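Long-range contacts in TBC1 domain family member 22A (Homo sapiens, PDB 2QFZ), which probably acts as a GTPase-activating protein for Rab-family GTPases through its TBC domain, the part present in this chain, and forms homodimers: residues E118-Q123 and V174-V179; D111-S116 and K125-F130; V160-Y165 and E182-I187; E131-I136 and D190-M195. All coordinates share one frame; numbering follows the deposited sequence.

Interaction 1: E118-Q123 and V174-V179; sequences EALILQ and VDVSGV
The primary amide of Q123 reads the backbone of V174-V179 with both its ends. Its OE1 accepts from V176 N at 2.9 Å, a nearly straight bond (172°) on a lone pair in the carbonyl plane. NE2 donates a hydrogen bond to V174 O at 2.8 Å; this bond is more bent, and the acceptor lies slightly off the amide plane. A weak, long third bond runs from NE2 back to A119 O. An extended chain (chi2 179°) carries the amide across to the loop. D175 lies across it: D175 OD1 comes within 3.1 Å of Q123 OE1, two acceptors with no bond between them, and the carboxylate plane stands almost perpendicular to the amide. That carboxylate is engaged instead by S177, whose N meets D175 OD1 at 3.0 Å to close an Asx turn and whose OG donates to OD2. Beneath the polar layer, L120 CD1 packs on V174 CG1 at 3.6 Å and more loosely on V176 CG2. V126 of helix 124-140 and I162 of helix 150-162 continue this apolar floor. An alanine in place of Q123 would probably leave V174 O and V176 N without these partners and the loop less firmly fixed to the start of helix 124-140. Because the glutamine bonds to main-chain atoms, it holds the path of the loop, while L120 with V174 and V176 supplies the apolar packing.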
loop_
_atom_site.group_PDB
_atom_site.type_symbol
_atom_site.label_atom_id
_atom_site.label_comp_id
_atom_site.label_asym_id
_atom_site.label_seq_id
_atom_site.Cartn_x
_atom_site.Cartn_y
_atom_site.Cartn_z
ATOM N N GLU A 118 1.032 10.144 -13.095
ATOM C CA GLU A 118 0.844 11.557 -13.466
ATOM C C GLU A 118 -0.505 11.879 -14.154
ATOM O O GLU A 118 -1.071 12.947 -13.941
ATOM C CB GLU A 118 2.006 12.028 -14.358
ATOM N N ALA A 119 -1.018 10.965 -14.962
ATOM C CA ALA A 119 -2.296 11.192 -15.647
ATOM C C ALA A 119 -3.455 11.365 -14.648
ATOM O O ALA A 119 -4.331 12.183 -14.854
ATOM C CB ALA A 119 -2.582 10.056 -16.600
ATOM N N LEU A 120 -3.438 10.594 -13.559
ATOM C CA LEU A 120 -4.452 10.711 -12.505
ATOM C C LEU A 120 -4.273 12.000 -11.684
ATOM O O LEU A 120 -5.209 12.798 -11.539
ATOM C CB LEU A 120 -4.372 9.465 -11.607
ATOM C CG LEU A 120 -5.324 9.305 -10.439
ATOM C CD1 LEU A 120 -6.738 9.037 -10.902
ATOM C CD2 LEU A 120 -4.780 8.183 -9.577
ATOM N N ILE A 121 -3.054 12.202 -11.178
ATOM C CA ILE A 121 -2.735 13.306 -10.273
ATOM C C ILE A 121 -2.943 14.659 -10.925
ATOM O O ILE A 121 -3.352 15.618 -10.262
ATOM C CB ILE A 121 -1.240 13.244 -9.757
ATOM C CG1 ILE A 121 -0.972 11.962 -8.967
ATOM C CG2 ILE A 121 -0.917 14.442 -8.864
ATOM C CD1 ILE A 121 -1.746 11.879 -7.656
ATOM N N LEU A 122 -2.654 14.750 -12.219
ATOM C CA LEU A 122 -2.778 16.014 -12.923
ATOM C C LEU A 122 -4.247 16.436 -13.093
ATOM O O LEU A 122 -4.512 17.605 -13.343
ATOM C CB LEU A 122 -2.071 15.947 -14.280
ATOM C CG LEU A 122 -0.538 15.956 -14.190
ATOM C CD1 LEU A 122 0.072 15.684 -15.559
ATOM C CD2 LEU A 122 -0.043 17.291 -13.604
ATOM N N GLN A 123 -5.189 15.497 -12.952
ATOM C CA GLN A 123 -6.613 15.857 -12.910
ATOM C C GLN A 123 -6.833 16.706 -11.655
ATOM O O GLN A 123 -6.548 16.248 -10.560
ATOM C CB GLN A 123 -7.500 14.622 -12.932
ATOM C CG GLN A 123 -7.382 13.813 -14.240
ATOM C CD GLN A 123 -8.251 12.567 -14.258
ATOM O OE1 GLN A 123 -9.379 12.581 -13.776
ATOM N NE2 GLN A 123 -7.730 11.480 -14.828
ATOM N N VAL A 174 -8.144 5.941 -16.008
ATOM C CA VAL A 174 -8.970 6.437 -14.882
ATOM C C VAL A 174 -9.251 7.958 -14.949
ATOM O O VAL A 174 -8.419 8.788 -14.544
ATOM C CB VAL A 174 -8.376 6.039 -13.488
ATOM C CG1 VAL A 174 -9.132 6.739 -12.338
ATOM C CG2 VAL A 174 -8.414 4.504 -13.309
ATOM N N ASP A 175 -10.436 8.303 -15.467
ATOM C CA ASP A 175 -10.895 9.682 -15.486
ATOM C C ASP A 175 -11.930 9.907 -14.374
ATOM O O ASP A 175 -12.904 9.186 -14.276
ATOM C CB ASP A 175 -11.486 10.028 -16.851
ATOM C CG ASP A 175 -11.769 11.533 -17.021
ATOM O OD1 ASP A 175 -11.403 12.347 -16.140
ATOM O OD2 ASP A 175 -12.367 11.905 -18.056
ATOM N N VAL A 176 -11.688 10.925 -13.555
ATOM C CA VAL A 176 -12.548 11.314 -12.446
ATOM C C VAL A 176 -13.678 12.276 -12.903
ATOM O O VAL A 176 -14.616 12.518 -12.157
ATOM C CB VAL A 176 -11.672 12.031 -11.323
ATOM C CG1 VAL A 176 -12.517 12.523 -10.150
ATOM C CG2 VAL A 176 -10.564 11.102 -10.825
ATOM N N SER A 177 -13.585 12.822 -14.120
ATOM C CA SER A 177 -14.454 13.962 -14.534
ATOM C C SER A 177 -15.978 13.714 -14.459
ATOM O O SER A 177 -16.741 14.642 -14.167
ATOM C CB SER A 177 -14.055 14.489 -15.937
ATOM O OG SER A 177 -14.260 13.504 -16.942
ATOM N N GLY A 178 -16.415 12.479 -14.691
ATOM C CA GLY A 178 -17.856 12.143 -14.680
ATOM C C GLY A 178 -18.512 11.865 -13.324
ATOM O O GLY A 178 -19.742 11.825 -13.229
ATOM N N VAL A 179 -17.703 11.679 -12.275
ATOM C CA VAL A 179 -18.211 11.267 -10.967
ATOM C C VAL A 179 -18.922 12.456 -10.291
ATOM O O VAL A 179 -18.324 13.505 -10.132
ATOM C CB VAL A 179 -17.072 10.729 -10.046
ATOM C CG1 VAL A 179 -17.624 10.254 -8.698
ATOM C CG2 VAL A 179 -16.282 9.607 -10.744
#

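Interaction 2: D111-S116 and K125-F130; sequences DIPRMS and KVTEIF
I112 meets helix 124-140 through its CG2 branch, which lies 3.7 Å from T127 CG2 and 4.0 Å from F130 CB. With CG1 placed beside the backbone N (chi1 -65°), CG2 falls opposite that nitrogen, where it reaches the groove between these two residues, one helical turn apart. I112 and T127 run past each other in opposite directions, methyl against methyl. Next along the chain, P113 adds only a loose touch, its CG 4.4 Å from T127 CG2. R114 points elsewhere, its NH1 3.3 Å from D111 OD1; the oxygen sits well out of the guanidinium plane, so charge attraction rather than an aimed N-H links them. M115 returns to the interface. Its chain bends at chi3 (-95°) and brings CE to the rim of the F130 ring, 4.0 Å from CE2, near the ring plane. SD lies 5.4 Å from the ring centroid in an oblique Met-aromatic contact. D111-R114 matches the second half of the IxxDxxR signature of TBC domains, whose arginine serves as a catalytic finger in relatives; D111 and R114 also touch Q148 of the YxQ signature, and D111 OD2 bonds to Y146 OH. The segment leaves helix 102-111 and is backed by helix 124-140, with T155 of helix 150-162 touching both M115 and F130, I121 of helix 118-121 packing on the same two residues, and F158 meeting the F130 ring edge-to-face.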
loop_
_atom_site.group_PDB
_atom_site.type_symbol
_atom_site.label_atom_id
_atom_site.label_comp_id
_atom_site.label_asym_id
_atom_site.label_seq_id
_atom_site.Cartn_x
_atom_site.Cartn_y
_atom_site.Cartn_z
ATOM N N ASP A 111 4.936 17.946 -3.006
ATOM C CA ASP A 111 4.993 16.515 -3.312
ATOM C C ASP A 111 3.842 16.034 -4.174
ATOM O O ASP A 111 4.081 15.330 -5.145
ATOM C CB ASP A 111 5.003 15.687 -2.027
ATOM C CG ASP A 111 6.304 15.850 -1.223
ATOM O OD1 ASP A 111 7.282 16.452 -1.746
ATOM O OD2 ASP A 111 6.321 15.383 -0.068
ATOM N N ILE A 112 2.604 16.398 -3.817
ATOM C CA ILE A 112 1.439 15.836 -4.512
ATOM C C ILE A 112 1.522 16.083 -6.001
ATOM O O ILE A 112 1.503 15.118 -6.761
ATOM C CB ILE A 112 0.035 16.267 -3.913
ATOM C CG1 ILE A 112 -0.147 15.718 -2.502
ATOM C CG2 ILE A 112 -1.125 15.824 -4.824
ATOM C CD1 ILE A 112 0.752 14.582 -2.134
ATOM N N PRO A 113 1.628 17.367 -6.436
ATOM C CA PRO A 113 1.729 17.690 -7.874
ATOM C C PRO A 113 2.716 16.906 -8.733
ATOM O O PRO A 113 2.480 16.776 -9.927
ATOM C CB PRO A 113 2.082 19.169 -7.859
ATOM C CG PRO A 113 1.307 19.678 -6.685
ATOM C CD PRO A 113 1.570 18.606 -5.640
ATOM N N ARG A 114 3.779 16.368 -8.150
ATOM C CA ARG A 114 4.809 15.659 -8.921
ATOM C C ARG A 114 4.863 14.158 -8.621
ATOM O O ARG A 114 5.856 13.495 -8.966
ATOM C CB ARG A 114 6.222 16.233 -8.651
ATOM C CG ARG A 114 6.339 17.687 -8.116
ATOM C CD ARG A 114 7.631 17.861 -7.264
ATOM N NE ARG A 114 7.763 16.767 -6.297
ATOM C CZ ARG A 114 8.744 16.633 -5.401
ATOM N NH1 ARG A 114 8.737 15.552 -4.597
ATOM N NH2 ARG A 114 9.713 17.557 -5.285
ATOM N N MET A 115 3.833 13.610 -7.976
ATOM C CA MET A 115 3.839 12.177 -7.654
ATOM C C MET A 115 3.239 11.358 -8.816
ATOM O O MET A 115 2.689 11.907 -9.768
ATOM C CB MET A 115 3.131 11.901 -6.305
ATOM C CG MET A 115 1.634 11.842 -6.359
ATOM S SD MET A 115 0.875 11.837 -4.720
ATOM C CE MET A 115 0.660 10.068 -4.467
ATOM N N SER A 116 3.379 10.040 -8.723
ATOM C CA SER A 116 2.925 9.116 -9.750
ATOM C C SER A 116 1.615 8.448 -9.293
ATOM O O SER A 116 1.381 8.327 -8.086
ATOM C CB SER A 116 4.040 8.082 -10.023
ATOM O OG SER A 116 3.516 6.812 -10.383
ATOM N N LYS A 125 -9.087 17.890 -9.647
ATOM C CA LYS A 125 -9.913 17.460 -8.523
ATOM C C LYS A 125 -9.195 16.359 -7.711
ATOM O O LYS A 125 -9.453 16.215 -6.520
ATOM C CB LYS A 125 -11.267 16.974 -9.013
ATOM C CG LYS A 125 -11.933 17.906 -10.050
ATOM N N VAL A 126 -8.309 15.596 -8.350
ATOM C CA VAL A 126 -7.583 14.513 -7.670
ATOM C C VAL A 126 -6.533 15.132 -6.737
ATOM O O VAL A 126 -6.366 14.698 -5.582
ATOM C CB VAL A 126 -6.914 13.499 -8.645
ATOM C CG1 VAL A 126 -6.207 12.400 -7.865
ATOM C CG2 VAL A 126 -7.956 12.851 -9.643
ATOM N N THR A 127 -5.861 16.171 -7.220
ATOM C CA THR A 127 -4.813 16.829 -6.456
ATOM C C THR A 127 -5.357 17.441 -5.199
ATOM O O THR A 127 -4.737 17.345 -4.142
ATOM C CB THR A 127 -4.022 17.872 -7.306
ATOM O OG1 THR A 127 -3.362 17.191 -8.379
ATOM C CG2 THR A 127 -2.970 18.546 -6.486
ATOM N N GLU A 128 -6.524 18.043 -5.282
ATOM C CA GLU A 128 -7.158 18.636 -4.107
ATOM C C GLU A 128 -7.618 17.597 -3.079
ATOM O O GLU A 128 -7.523 17.836 -1.914
ATOM C CB GLU A 128 -8.402 19.475 -4.518
ATOM N N ILE A 129 -8.178 16.477 -3.535
ATOM C CA ILE A 129 -8.645 15.437 -2.618
ATOM C C ILE A 129 -7.428 14.898 -1.879
ATOM O O ILE A 129 -7.435 14.762 -0.666
ATOM C CB ILE A 129 -9.332 14.279 -3.354
ATOM C CG1 ILE A 129 -10.655 14.722 -3.929
ATOM C CG2 ILE A 129 -9.526 13.083 -2.403
ATOM C CD1 ILE A 129 -11.229 13.708 -4.972
ATOM N N PHE A 130 -6.381 14.587 -2.643
ATOM C CA PHE A 130 -5.142 13.989 -2.087
ATOM C C PHE A 130 -4.548 14.854 -1.015
ATOM O O PHE A 130 -4.226 14.338 0.051
ATOM C CB PHE A 130 -4.109 13.709 -3.207
ATOM C CG PHE A 130 -4.280 12.350 -3.883
ATOM C CD1 PHE A 130 -5.509 11.928 -4.336
ATOM C CD2 PHE A 130 -3.193 11.498 -4.063
ATOM C CE1 PHE A 130 -5.664 10.691 -4.957
ATOM C CE2 PHE A 130 -3.345 10.270 -4.678
ATOM C CZ PHE A 130 -4.591 9.871 -5.126
#

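Interaction 3: V160-Y165 and E182-I187; sequences VFICEY and EVLCNI
I187 reaches from helix 181-200 into the end of helix 150-162. From CB, its CG2 branch turns to F161 and rests 4.0 Å from F161 CB. The other branch, CG1, leaves beside the backbone N (chi1 -69°) and runs on extended, delivering the terminal CD1 to a notch between I162 and Y165. There CD1 lies 3.7 Å from I162 CA and 3.8 Å from I162 CG1, the two isoleucine side chains meeting at about a right angle. I187 CD1 is also 3.8 Å from Y165 CD2. The segments belong to two successive helices of the all-helical TBC domain, joined by a partly disordered connection whose ordered residues V174, V176 and V179 pack on their apolar side. One turn before I187, V183 lays CG1 over the centre of the Y165 ring, a CH-pi contact with the methyl 3.8 Å from the centroid and only 7° off the ring normal. One face of the Y165 ring is thus capped by V183, while I187 CD1 meets it obliquely. Toward the loop, I162 CD1 and L184 CD1 press together at 3.5 Å, a tight methyl pair, and V176 touches both of these residues. The F161 ring has I187 O at its edge, near its plane, and continues along helix 181-200 to D190, T191 and C194; K61 makes a cation-pi contact with it.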
loop_
_atom_site.group_PDB
_atom_site.type_symbol
_atom_site.label_atom_id
_atom_site.label_comp_id
_atom_site.label_asym_id
_atom_site.label_seq_id
_atom_site.Cartn_x
_atom_site.Cartn_y
_atom_site.Cartn_z
ATOM N N VAL A 160 -8.894 2.091 -6.382
ATOM C CA VAL A 160 -9.797 0.962 -6.191
ATOM C C VAL A 160 -11.237 1.466 -5.981
ATOM O O VAL A 160 -12.162 1.014 -6.691
ATOM C CB VAL A 160 -9.289 0.007 -5.047
ATOM C CG1 VAL A 160 -10.360 -0.953 -4.530
ATOM C CG2 VAL A 160 -8.074 -0.781 -5.536
ATOM N N PHE A 161 -11.416 2.420 -5.057
ATOM C CA PHE A 161 -12.743 2.910 -4.718
ATOM C C PHE A 161 -13.385 3.761 -5.829
ATOM O O PHE A 161 -14.558 3.603 -6.090
ATOM C CB PHE A 161 -12.771 3.666 -3.376
ATOM C CG PHE A 161 -12.290 2.866 -2.201
ATOM C CD1 PHE A 161 -12.346 1.476 -2.180
ATOM C CD2 PHE A 161 -11.821 3.520 -1.066
ATOM C CE1 PHE A 161 -11.894 0.750 -1.059
ATOM C CE2 PHE A 161 -11.372 2.792 0.053
ATOM C CZ PHE A 161 -11.429 1.393 0.049
ATOM N N ILE A 162 -12.626 4.602 -6.532
ATOM C CA ILE A 162 -13.211 5.380 -7.617
ATOM C C ILE A 162 -13.611 4.485 -8.789
ATOM O O ILE A 162 -14.559 4.795 -9.500
ATOM C CB ILE A 162 -12.313 6.558 -8.059
ATOM C CG1 ILE A 162 -13.170 7.607 -8.796
ATOM C CG2 ILE A 162 -11.138 6.091 -8.939
ATOM C CD1 ILE A 162 -12.662 8.997 -8.691
ATOM N N CYS A 163 -12.930 3.342 -8.950
ATOM C CA CYS A 163 -13.217 2.408 -10.031
ATOM C C CYS A 163 -14.570 1.685 -9.907
ATOM O O CYS A 163 -15.004 1.075 -10.863
ATOM C CB CYS A 163 -12.084 1.376 -10.207
ATOM S SG CYS A 163 -10.644 2.007 -11.163
ATOM N N GLU A 164 -15.228 1.755 -8.750
ATOM C CA GLU A 164 -16.588 1.213 -8.584
ATOM C C GLU A 164 -17.665 2.133 -9.305
ATOM O O GLU A 164 -18.848 1.752 -9.430
ATOM C CB GLU A 164 -16.888 1.060 -7.061
ATOM C CG GLU A 164 -18.088 0.095 -6.695
ATOM C CD GLU A 164 -18.255 -0.129 -5.192
ATOM O OE1 GLU A 164 -17.787 0.718 -4.394
ATOM O OE2 GLU A 164 -18.833 -1.174 -4.782
ATOM N N TYR A 165 -17.243 3.315 -9.765
ATOM C CA TYR A 165 -18.144 4.345 -10.306
ATOM C C TYR A 165 -17.756 4.898 -11.674
ATOM O O TYR A 165 -18.295 5.936 -12.072
ATOM C CB TYR A 165 -18.214 5.521 -9.335
ATOM C CG TYR A 165 -18.757 5.167 -7.981
ATOM C CD1 TYR A 165 -20.095 5.064 -7.788
ATOM C CD2 TYR A 165 -17.912 4.915 -6.891
ATOM C CE1 TYR A 165 -20.619 4.742 -6.576
ATOM C CE2 TYR A 165 -18.436 4.561 -5.653
ATOM C CZ TYR A 165 -19.813 4.504 -5.509
ATOM O OH TYR A 165 -20.431 4.167 -4.321
ATOM N N GLU A 182 -21.052 14.482 -4.818
ATOM C CA GLU A 182 -21.486 13.809 -3.594
ATOM C C GLU A 182 -20.794 12.427 -3.474
ATOM O O GLU A 182 -20.387 11.999 -2.402
ATOM C CB GLU A 182 -23.007 13.633 -3.650
ATOM C CG GLU A 182 -23.752 13.813 -2.332
ATOM C CD GLU A 182 -25.225 14.139 -2.565
ATOM O OE1 GLU A 182 -25.796 13.565 -3.526
ATOM O OE2 GLU A 182 -25.810 14.978 -1.822
ATOM N N VAL A 183 -20.662 11.757 -4.609
ATOM C CA VAL A 183 -20.109 10.405 -4.675
ATOM C C VAL A 183 -18.615 10.467 -4.470
ATOM O O VAL A 183 -18.063 9.669 -3.715
ATOM C CB VAL A 183 -20.405 9.737 -6.023
ATOM C CG1 VAL A 183 -19.445 8.536 -6.246
ATOM C CG2 VAL A 183 -21.890 9.320 -6.091
ATOM N N LEU A 184 -17.979 11.433 -5.133
ATOM C CA LEU A 184 -16.539 11.744 -4.935
ATOM C C LEU A 184 -16.131 12.102 -3.456
ATOM O O LEU A 184 -15.068 11.657 -2.993
ATOM C CB LEU A 184 -16.135 12.871 -5.871
ATOM C CG LEU A 184 -14.827 12.847 -6.638
ATOM C CD1 LEU A 184 -14.646 11.552 -7.423
ATOM C CD2 LEU A 184 -14.787 14.078 -7.549
ATOM N N CYS A 185 -16.943 12.891 -2.728
ATOM C CA CYS A 185 -16.724 13.097 -1.278
ATOM C C CYS A 185 -16.792 11.814 -0.467
ATOM O O CYS A 185 -16.055 11.676 0.524
ATOM C CB CYS A 185 -17.746 14.057 -0.660
ATOM S SG CYS A 185 -17.693 15.648 -1.366
ATOM N N ASN A 186 -17.721 10.927 -0.843
ATOM C CA ASN A 186 -17.874 9.630 -0.177
ATOM C C ASN A 186 -16.639 8.737 -0.374
ATOM O O ASN A 186 -16.161 8.120 0.573
ATOM C CB ASN A 186 -19.107 8.904 -0.655
ATOM C CG ASN A 186 -20.396 9.440 -0.017
ATOM O OD1 ASN A 186 -20.380 10.347 0.832
ATOM N ND2 ASN A 186 -21.503 8.873 -0.424
ATOM N N ILE A 187 -16.139 8.710 -1.596
ATOM C CA ILE A 187 -14.889 8.052 -1.928
ATOM C C ILE A 187 -13.717 8.591 -1.127
ATOM O O ILE A 187 -12.914 7.816 -0.653
ATOM C CB ILE A 187 -14.564 8.153 -3.436
ATOM C CG1 ILE A 187 -15.554 7.313 -4.247
ATOM C CG2 ILE A 187 -13.125 7.676 -3.713
ATOM C CD1 ILE A 187 -15.511 7.585 -5.758
#

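Interaction 4: E131-I136 and D190-M195; sequences ERILFI and DTYWCM
I133 and Y192 stand at the centre of a helix-helix packing between helix 124-140 and helix 181-200, where the CA atoms of segments 131-136 and 190-195 come nearest. The short segments cross at -40° with their axes 10.2 Å apart, both running in the same general sense. I133 divides its branches between neighbours. CD1 reaches T191 CG2 at 3.7 Å, while CG2, opposite the backbone N, touches M195 CE at 3.9 Å and Y192 CD1 at 4.0 Å. The edge of the Y192 ring also meets the main chain, CD1 lying 3.8 Å from I133 O near the ring plane. One turn on, I136 CG2 comes to 3.6 Å from Y192 CE1, obliquely to the ring, and lies almost as close to the hydroxyl. This buried layer lies within the all-helical TBC domain, and helix 74-91 closes one side of it, Y85 touching I133, I136 and the Y192 ring. Replacing Y192 by an alanine is likely to open a gap between the helices, leaving I136 CG2 without its ring neighbour and Y85 without its aromatic partner. The M195 chain bends at chi3 (62°), which turns CE to I133 and leaves SD 4.5 Å from L134 CD2, a loose contact; V154 of helix 150-162 also packs on M195. The T191 methyl serves the interface, whereas its OG1 bonds to I187 O in the preceding turn. Flanking the apolar patch, R132 NH2 forms a salt bridge with E188 OE1, a second, ionic tie between the two helices.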
loop_
_atom_site.group_PDB
_atom_site.type_symbol
_atom_site.label_atom_id
_atom_site.label_comp_id
_atom_site.label_asym_id
_atom_site.label_seq_id
_atom_site.Cartn_x
_atom_site.Cartn_y
_atom_site.Cartn_z
ATOM N N GLU A 131 -4.407 16.168 -1.293
ATOM C CA GLU A 131 -3.879 17.161 -0.304
ATOM C C GLU A 131 -4.709 17.260 0.958
ATOM O O GLU A 131 -4.180 17.386 2.087
ATOM C CB GLU A 131 -3.794 18.585 -0.946
ATOM C CG GLU A 131 -2.704 18.715 -1.975
ATOM C CD GLU A 131 -2.678 20.053 -2.703
ATOM O OE1 GLU A 131 -3.444 20.964 -2.324
ATOM O OE2 GLU A 131 -1.865 20.185 -3.670
ATOM N N ARG A 132 -6.027 17.234 0.774
ATOM C CA ARG A 132 -6.930 17.347 1.900
ATOM C C ARG A 132 -6.891 16.127 2.795
ATOM O O ARG A 132 -6.848 16.255 4.030
ATOM C CB ARG A 132 -8.350 17.608 1.403
ATOM C CG ARG A 132 -9.260 18.079 2.495
ATOM C CD ARG A 132 -10.472 18.740 1.938
ATOM N NE ARG A 132 -11.010 17.998 0.803
ATOM C CZ ARG A 132 -11.935 18.440 -0.030
ATOM N NH1 ARG A 132 -12.492 19.656 0.136
ATOM N NH2 ARG A 132 -12.343 17.642 -1.020
ATOM N N ILE A 133 -6.932 14.928 2.208
ATOM C CA ILE A 133 -6.787 13.667 3.009
ATOM C C ILE A 133 -5.477 13.675 3.810
ATOM O O ILE A 133 -5.454 13.375 5.015
ATOM C CB ILE A 133 -6.805 12.390 2.106
ATOM C CG1 ILE A 133 -8.211 12.108 1.573
ATOM C CG2 ILE A 133 -6.296 11.129 2.883
ATOM C CD1 ILE A 133 -8.239 11.051 0.429
ATOM N N LEU A 134 -4.383 14.029 3.125
ATOM C CA LEU A 134 -3.042 14.002 3.716
ATOM C C LEU A 134 -2.876 15.107 4.783
ATOM O O LEU A 134 -2.379 14.861 5.882
ATOM C CB LEU A 134 -1.961 14.080 2.593
ATOM C CG LEU A 134 -1.805 12.795 1.772
ATOM C CD1 LEU A 134 -1.017 13.024 0.508
ATOM C CD2 LEU A 134 -1.175 11.721 2.652
ATOM N N PHE A 135 -3.387 16.293 4.507
ATOM C CA PHE A 135 -3.396 17.384 5.509
ATOM C C PHE A 135 -4.212 17.032 6.785
ATOM O O PHE A 135 -3.751 17.263 7.931
ATOM C CB PHE A 135 -3.901 18.691 4.855
ATOM C CG PHE A 135 -3.860 19.892 5.764
ATOM C CD1 PHE A 135 -2.724 20.664 5.857
ATOM C CD2 PHE A 135 -4.962 20.252 6.514
ATOM C CE1 PHE A 135 -2.672 21.770 6.719
ATOM C CE2 PHE A 135 -4.913 21.361 7.380
ATOM C CZ PHE A 135 -3.766 22.114 7.468
ATOM N N ILE A 136 -5.402 16.461 6.608
ATOM C CA ILE A 136 -6.224 16.049 7.774
ATOM C C ILE A 136 -5.556 14.919 8.580
ATOM O O ILE A 136 -5.485 14.971 9.819
ATOM C CB ILE A 136 -7.670 15.669 7.343
ATOM C CG1 ILE A 136 -8.470 16.943 7.005
ATOM C CG2 ILE A 136 -8.421 14.880 8.423
ATOM C CD1 ILE A 136 -9.831 16.647 6.356
ATOM N N ASP A 190 -13.975 7.322 2.496
ATOM C CA ASP A 190 -13.606 5.890 2.473
ATOM C C ASP A 190 -12.075 5.731 2.367
ATOM O O ASP A 190 -11.444 4.969 3.110
ATOM C CB ASP A 190 -14.315 5.188 1.286
ATOM C CG ASP A 190 -15.871 5.143 1.436
ATOM O OD1 ASP A 190 -16.448 5.644 2.484
ATOM O OD2 ASP A 190 -16.519 4.555 0.517
ATOM N N THR A 191 -11.486 6.511 1.480
ATOM C CA THR A 191 -10.034 6.497 1.254
ATOM C C THR A 191 -9.276 6.915 2.519
ATOM O O THR A 191 -8.291 6.233 2.935
ATOM C CB THR A 191 -9.670 7.357 0.067
ATOM O OG1 THR A 191 -10.322 6.839 -1.081
ATOM C CG2 THR A 191 -8.138 7.379 -0.196
ATOM N N TYR A 192 -9.748 7.975 3.173
ATOM C CA TYR A 192 -9.130 8.426 4.459
ATOM C C TYR A 192 -9.189 7.331 5.523
ATOM O O TYR A 192 -8.184 7.066 6.185
ATOM C CB TYR A 192 -9.761 9.741 4.979
ATOM C CG TYR A 192 -9.256 10.205 6.340
ATOM C CD1 TYR A 192 -8.150 11.065 6.458
ATOM C CD2 TYR A 192 -9.864 9.772 7.508
ATOM C CE1 TYR A 192 -7.693 11.460 7.679
ATOM C CE2 TYR A 192 -9.383 10.168 8.743
ATOM C CZ TYR A 192 -8.307 11.006 8.819
ATOM O OH TYR A 192 -7.862 11.401 10.059
ATOM N N TRP A 193 -10.361 6.731 5.741
ATOM C CA TRP A 193 -10.481 5.775 6.845
ATOM C C TRP A 193 -9.680 4.503 6.613
ATOM O O TRP A 193 -9.085 3.969 7.536
ATOM C CB TRP A 193 -11.953 5.451 7.160
ATOM C CG TRP A 193 -12.704 6.601 7.778
ATOM C CD1 TRP A 193 -13.750 7.276 7.225
ATOM C CD2 TRP A 193 -12.451 7.231 9.050
ATOM N NE1 TRP A 193 -14.189 8.237 8.065
ATOM C CE2 TRP A 193 -13.398 8.254 9.190
ATOM C CE3 TRP A 193 -11.521 7.018 10.080
ATOM C CZ2 TRP A 193 -13.453 9.092 10.334
ATOM C CZ3 TRP A 193 -11.578 7.845 11.230
ATOM C CH2 TRP A 193 -12.538 8.862 11.338
ATOM N N CYS A 194 -9.658 4.030 5.384
ATOM C CA CYS A 194 -8.933 2.804 5.033
ATOM C C CYS A 194 -7.425 3.006 5.052
ATOM O O CYS A 194 -6.715 2.180 5.616
ATOM C CB CYS A 194 -9.452 2.247 3.703
ATOM S SG CYS A 194 -11.102 1.466 3.904
ATOM N N MET A 195 -6.956 4.124 4.510
ATOM C CA MET A 195 -5.565 4.563 4.695
ATOM C C MET A 195 -5.185 4.710 6.167
ATOM O O MET A 195 -4.140 4.220 6.575
ATOM C CB MET A 195 -5.288 5.866 3.945
ATOM C CG MET A 195 -3.823 6.201 3.747
ATOM S SD MET A 195 -3.480 7.968 3.437
ATOM C CE MET A 195 -4.079 8.712 5.006
#

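Helix 124-140 links interactions 2 and 4, whose centres are 12 Å apart: I112 of interaction 2 also packs on L134, with I112 CD1 3.5 Å from L134 CD1. Helix 181-200 likewise joins interactions 3 and 4, centres 13 Å apart, with F161 CZ 3.9 Å from C194 SG. Interaction 1 adjoins both interactions 2 and 3: V176 CG2 lies 3.4 Å from V126 CG2 and 3.7 Å from I162 CD1. Interactions 1 and 4 do not meet, their nearest atoms about 8 Å apart. Only interaction 2 includes residues of the IxxDxxR signature, the probable catalytic region; the others pack helices and a loop elsewhere in the domain.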